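Local coordinates for ASCH domain-containing protein (Enterococcus faecalis, PDB 1T62) that is of unknown function but, as a member of the ASCH family within the PUA clan, may bind RNA, at residues B[95-106]-B[113-124]. Residues are numbered along the deposited sequence; the frame is centred on the assembly and turned at random.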
loop_
_atom_site.group_PDB
_atom_site.type_symbol
_atom_site.label_atom_id
_atom_site.label_comp_id
_atom_site.label_asym_id
_atom_site.label_seq_id
_atom_site.Cartn_x
_atom_site.Cartn_y
_atom_site.Cartn_z
ATOM N N MET B 95 -0.828 26.031 -10.433
ATOM C CA MET B 95 -1.510 25.748 -9.180
ATOM C C MET B 95 -2.334 26.902 -8.622
ATOM O O MET B 95 -3.430 26.687 -8.116
ATOM C CB MET B 95 -0.521 25.283 -8.125
ATOM C CG MET B 95 -1.217 24.554 -7.016
ATOM S SD MET B 95 -0.069 23.760 -5.921
ATOM C CE MET B 95 -0.844 24.064 -4.339
ATOM N N ASN B 96 -1.807 28.120 -8.724
ATOM C CA ASN B 96 -2.482 29.317 -8.222
ATOM C C ASN B 96 -3.675 29.741 -9.070
ATOM O O ASN B 96 -4.327 30.742 -8.773
ATOM C CB ASN B 96 -1.490 30.480 -8.141
ATOM C CG ASN B 96 -0.903 30.846 -9.494
ATOM O OD1 ASN B 96 0.016 31.655 -9.580
ATOM N ND2 ASN B 96 -1.433 30.256 -10.553
ATOM N N LYS B 97 -3.958 28.978 -10.123
ATOM C CA LYS B 97 -5.066 29.269 -11.031
ATOM C C LYS B 97 -6.162 28.205 -11.015
ATOM O O LYS B 97 -7.047 28.239 -11.860
ATOM C CB LYS B 97 -4.542 29.407 -12.466
ATOM C CG LYS B 97 -4.344 30.841 -12.944
ATOM C CD LYS B 97 -3.550 30.915 -14.263
ATOM C CE LYS B 97 -4.196 30.119 -15.413
ATOM N NZ LYS B 97 -3.424 30.189 -16.707
ATOM N N VAL B 98 -6.128 27.263 -10.076
ATOM C CA VAL B 98 -7.159 26.226 -10.066
ATOM C C VAL B 98 -8.547 26.756 -9.683
ATOM O O VAL B 98 -8.689 27.574 -8.769
ATOM C CB VAL B 98 -6.792 25.053 -9.116
ATOM C CG1 VAL B 98 -5.374 24.579 -9.392
ATOM C CG2 VAL B 98 -6.959 25.473 -7.669
ATOM N N SER B 99 -9.565 26.277 -10.395
ATOM C CA SER B 99 -10.958 26.666 -10.165
ATOM C C SER B 99 -11.549 25.780 -9.091
ATOM O O SER B 99 -11.123 24.639 -8.943
ATOM C CB SER B 99 -11.774 26.460 -11.427
ATOM O OG SER B 99 -11.888 25.077 -11.705
ATOM N N GLU B 100 -12.532 26.280 -8.351
ATOM C CA GLU B 100 -13.145 25.460 -7.317
ATOM C C GLU B 100 -13.764 24.234 -7.993
ATOM O O GLU B 100 -13.975 23.191 -7.367
ATOM C CB GLU B 100 -14.207 26.256 -6.567
ATOM C CG GLU B 100 -15.194 26.973 -7.449
ATOM C CD GLU B 100 -16.331 27.583 -6.649
ATOM O OE1 GLU B 100 -17.110 28.382 -7.221
ATOM O OE2 GLU B 100 -16.449 27.259 -5.446
ATOM N N SER B 101 -14.032 24.382 -9.287
ATOM C CA SER B 101 -14.602 23.325 -10.115
ATOM C C SER B 101 -13.708 22.095 -10.034
ATOM O O SER B 101 -14.153 20.993 -9.716
ATOM C CB SER B 101 -14.684 23.817 -11.562
ATOM O OG SER B 101 -15.074 22.790 -12.454
ATOM N N PHE B 102 -12.430 22.293 -10.327
ATOM C CA PHE B 102 -11.483 21.202 -10.281
ATOM C C PHE B 102 -11.306 20.678 -8.855
ATOM O O PHE B 102 -11.112 19.477 -8.658
ATOM C CB PHE B 102 -10.131 21.650 -10.864
ATOM C CG PHE B 102 -9.042 20.602 -10.781
ATOM C CD1 PHE B 102 -8.241 20.491 -9.643
ATOM C CD2 PHE B 102 -8.838 19.712 -11.822
ATOM C CE1 PHE B 102 -7.248 19.502 -9.547
ATOM C CE2 PHE B 102 -7.848 18.717 -11.734
ATOM C CZ PHE B 102 -7.053 18.614 -10.589
ATOM N N ALA B 103 -11.382 21.561 -7.863
ATOM C CA ALA B 103 -11.194 21.132 -6.486
ATOM C C ALA B 103 -12.303 20.212 -5.987
ATOM O O ALA B 103 -12.039 19.276 -5.235
ATOM C CB ALA B 103 -11.062 22.324 -5.584
ATOM N N GLN B 104 -13.541 20.466 -6.396
ATOM C CA GLN B 104 -14.649 19.623 -5.964
ATOM C C GLN B 104 -14.499 18.253 -6.628
ATOM O O GLN B 104 -14.735 17.201 -6.009
ATOM C CB GLN B 104 -15.988 20.282 -6.327
ATOM C CG GLN B 104 -16.121 21.699 -5.757
ATOM C CD GLN B 104 -17.507 22.296 -5.932
ATOM O OE1 GLN B 104 -18.139 22.140 -6.981
ATOM N NE2 GLN B 104 -17.978 23.002 -4.908
ATOM N N ALA B 105 -14.087 18.276 -7.891
ATOM C CA ALA B 105 -13.858 17.050 -8.632
ATOM C C ALA B 105 -12.743 16.270 -7.931
ATOM O O ALA B 105 -12.773 15.039 -7.873
ATOM C CB ALA B 105 -13.444 17.382 -10.034
ATOM N N GLU B 106 -11.771 17.015 -7.394
ATOM C CA GLU B 106 -10.595 16.491 -6.691
ATOM C C GLU B 106 -10.925 15.773 -5.388
ATOM O O GLU B 106 -10.089 15.027 -4.853
ATOM C CB GLU B 106 -9.640 17.643 -6.397
ATOM C CG GLU B 106 -8.290 17.528 -7.055
ATOM C CD GLU B 106 -7.257 16.859 -6.171
ATOM O OE1 GLU B 106 -6.075 16.829 -6.571
ATOM O OE2 GLU B 106 -7.620 16.363 -5.082
ATOM N N LEU B 113 -10.880 26.960 -1.380
ATOM C CA LEU B 113 -9.652 26.980 -2.187
ATOM C C LEU B 113 -8.384 27.247 -1.386
ATOM O O LEU B 113 -7.353 26.601 -1.609
ATOM C CB LEU B 113 -9.753 27.996 -3.321
ATOM C CG LEU B 113 -10.472 27.477 -4.566
ATOM C CD1 LEU B 113 -10.547 28.574 -5.607
ATOM C CD2 LEU B 113 -9.732 26.286 -5.123
ATOM N N ASP B 114 -8.456 28.191 -0.453
ATOM C CA ASP B 114 -7.300 28.512 0.369
ATOM C C ASP B 114 -6.800 27.247 1.055
ATOM O O ASP B 114 -5.595 27.039 1.202
ATOM C CB ASP B 114 -7.663 29.573 1.405
ATOM C CG ASP B 114 -7.995 30.908 0.772
ATOM O OD1 ASP B 114 -9.000 30.988 0.030
ATOM O OD2 ASP B 114 -7.244 31.878 1.012
ATOM N N TYR B 115 -7.732 26.395 1.467
ATOM C CA TYR B 115 -7.368 25.148 2.119
ATOM C C TYR B 115 -6.891 24.133 1.089
ATOM O O TYR B 115 -5.848 23.499 1.262
ATOM C CB TYR B 115 -8.552 24.564 2.890
ATOM C CG TYR B 115 -8.220 23.227 3.511
ATOM C CD1 TYR B 115 -8.277 22.051 2.758
ATOM C CD2 TYR B 115 -7.745 23.146 4.823
ATOM C CE1 TYR B 115 -7.862 20.833 3.292
ATOM C CE2 TYR B 115 -7.328 21.934 5.366
ATOM C CZ TYR B 115 -7.384 20.783 4.595
ATOM O OH TYR B 115 -6.930 19.589 5.111
ATOM N N TRP B 116 -7.674 23.974 0.025
ATOM C CA TRP B 116 -7.340 23.041 -1.038
ATOM C C TRP B 116 -5.907 23.325 -1.445
ATOM O O TRP B 116 -5.073 22.416 -1.579
ATOM C CB TRP B 116 -8.261 23.256 -2.240
ATOM C CG TRP B 116 -8.017 22.294 -3.363
ATOM C CD1 TRP B 116 -8.695 21.134 -3.614
ATOM C CD2 TRP B 116 -6.987 22.379 -4.353
ATOM N NE1 TRP B 116 -8.146 20.490 -4.698
ATOM C CE2 TRP B 116 -7.097 21.233 -5.170
ATOM C CE3 TRP B 116 -5.980 23.315 -4.629
ATOM C CZ2 TRP B 116 -6.237 20.994 -6.244
ATOM C CZ3 TRP B 116 -5.127 23.081 -5.695
ATOM C CH2 TRP B 116 -5.262 21.925 -6.491
ATOM N N TYR B 117 -5.631 24.609 -1.630
ATOM C CA TYR B 117 -4.313 25.044 -2.032
ATOM C C TYR B 117 -3.269 24.735 -0.965
ATOM O O TYR B 117 -2.225 24.177 -1.276
ATOM C CB TYR B 117 -4.337 26.532 -2.346
ATOM C CG TYR B 117 -3.045 27.012 -2.927
ATOM C CD1 TYR B 117 -1.918 27.184 -2.125
ATOM C CD2 TYR B 117 -2.933 27.262 -4.292
ATOM C CE1 TYR B 117 -0.716 27.592 -2.667
ATOM C CE2 TYR B 117 -1.726 27.672 -4.846
ATOM C CZ TYR B 117 -0.628 27.835 -4.028
ATOM O OH TYR B 117 0.558 28.248 -4.577
ATOM N N GLU B 118 -3.538 25.091 0.289
ATOM C CA GLU B 118 -2.580 24.804 1.359
ATOM C C GLU B 118 -2.262 23.305 1.402
ATOM O O GLU B 118 -1.097 22.895 1.483
ATOM C CB GLU B 118 -3.122 25.243 2.717
ATOM C CG GLU B 118 -2.086 25.096 3.818
ATOM C CD GLU B 118 -2.622 25.444 5.193
ATOM O OE1 GLU B 118 -1.867 25.278 6.182
ATOM O OE2 GLU B 118 -3.793 25.881 5.284
ATOM N N GLU B 119 -3.310 22.493 1.338
ATOM C CA GLU B 119 -3.157 21.045 1.350
ATOM C C GLU B 119 -2.152 20.604 0.286
ATOM O O GLU B 119 -1.127 20.003 0.601
ATOM C CB GLU B 119 -4.518 20.380 1.107
ATOM C CG GLU B 119 -4.503 18.856 1.113
ATOM C CD GLU B 119 -5.909 18.260 1.102
ATOM O OE1 GLU B 119 -6.727 18.673 0.252
ATOM O OE2 GLU B 119 -6.200 17.375 1.938
ATOM N N HIS B 120 -2.434 20.927 -0.970
ATOM C CA HIS B 120 -1.561 20.534 -2.064
ATOM C C HIS B 120 -0.168 21.162 -2.026
ATOM O O HIS B 120 0.817 20.542 -2.443
ATOM C CB HIS B 120 -2.241 20.839 -3.400
ATOM C CG HIS B 120 -3.422 19.963 -3.684
ATOM N ND1 HIS B 120 -4.549 19.951 -2.890
ATOM C CD2 HIS B 120 -3.640 19.052 -4.661
ATOM C CE1 HIS B 120 -5.412 19.070 -3.366
ATOM N NE2 HIS B 120 -4.884 18.512 -4.441
ATOM N N ALA B 121 -0.080 22.394 -1.538
ATOM C CA ALA B 121 1.199 23.077 -1.456
ATOM C C ALA B 121 2.143 22.172 -0.661
ATOM O O ALA B 121 3.268 21.897 -1.074
ATOM C CB ALA B 121 1.019 24.421 -0.761
ATOM N N ARG B 122 1.656 21.693 0.475
ATOM C CA ARG B 122 2.426 20.808 1.338
ATOM C C ARG B 122 2.765 19.489 0.641
ATOM O O ARG B 122 3.923 19.078 0.598
ATOM C CB ARG B 122 1.641 20.530 2.622
ATOM C CG ARG B 122 2.325 19.575 3.573
ATOM C CD ARG B 122 1.721 19.664 4.957
ATOM N NE ARG B 122 0.271 19.472 4.956
ATOM C CZ ARG B 122 -0.346 18.359 4.559
ATOM N NH1 ARG B 122 0.360 17.316 4.117
ATOM N NH2 ARG B 122 -1.676 18.288 4.616
ATOM N N PHE B 123 1.742 18.831 0.107
ATOM C CA PHE B 123 1.915 17.567 -0.584
ATOM C C PHE B 123 3.063 17.630 -1.590
ATOM O O PHE B 123 3.991 16.825 -1.538
ATOM C CB PHE B 123 0.621 17.192 -1.311
ATOM C CG PHE B 123 0.644 15.818 -1.910
ATOM C CD1 PHE B 123 0.568 14.691 -1.098
ATOM C CD2 PHE B 123 0.767 15.646 -3.287
ATOM C CE1 PHE B 123 0.614 13.411 -1.644
ATOM C CE2 PHE B 123 0.816 14.368 -3.844
ATOM C CZ PHE B 123 0.739 13.248 -3.018
ATOM N N PHE B 124 3.000 18.588 -2.508
ATOM C CA PHE B 124 4.040 18.723 -3.516
ATOM C C PHE B 124 5.352 19.218 -2.921
ATOM O O PHE B 124 6.427 18.928 -3.444
ATOM C CB PHE B 124 3.575 19.658 -4.629
ATOM C CG PHE B 124 2.379 19.148 -5.380
ATOM C CD1 PHE B 124 1.139 19.767 -5.243
ATOM C CD2 PHE B 124 2.495 18.042 -6.225
ATOM C CE1 PHE B 124 0.027 19.298 -5.934
ATOM C CE2 PHE B 124 1.388 17.560 -6.924
ATOM C CZ PHE B 124 0.150 18.191 -6.778
#
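Trp116 sits between two groups: over one face lies Ala103 CB, 3.6 Å from the centroid of the five-membered ring, and over the other, toward the rim, comes the His120 ring. Glu106 CB meets the indole at its NE1 edge. Val98 CG2 comes in obliquely, 3.6 Å from Trp116 CZ3, while Phe102 turns its own edge to CZ2.

Next to it, the bend at chi3 (140°) brings Met95 CE over the face of Tyr117, 3.6 Å from the centroid (CH-pi), with SD farther above in a Met-aromatic contact. The backbone of Asn96 lies at the ring edge. The Tyr117 hydroxyl itself bonds to Pro137 O. At the start of helix 113-128, Leu113 CD2 packs against Val98 CG2 (3.9 Å).

Behind this, Phe102 and Phe124 both touch strands 50-54 and 140-151, so both helices pack on the sheet.

His120 ND1 donates to Trp116 O at 2.8 Å, and NE2 points to Glu106 OE1 at 3.0 Å, though that oxygen is less surely placed. His166 of the second subunit, evidently from the purification tag, meets the His120 ring and bonds weakly to Glu106 OE2. If the NE2 bond holds, the pair fixes the imidazole's rotation and links Glu106 to helix 113-128.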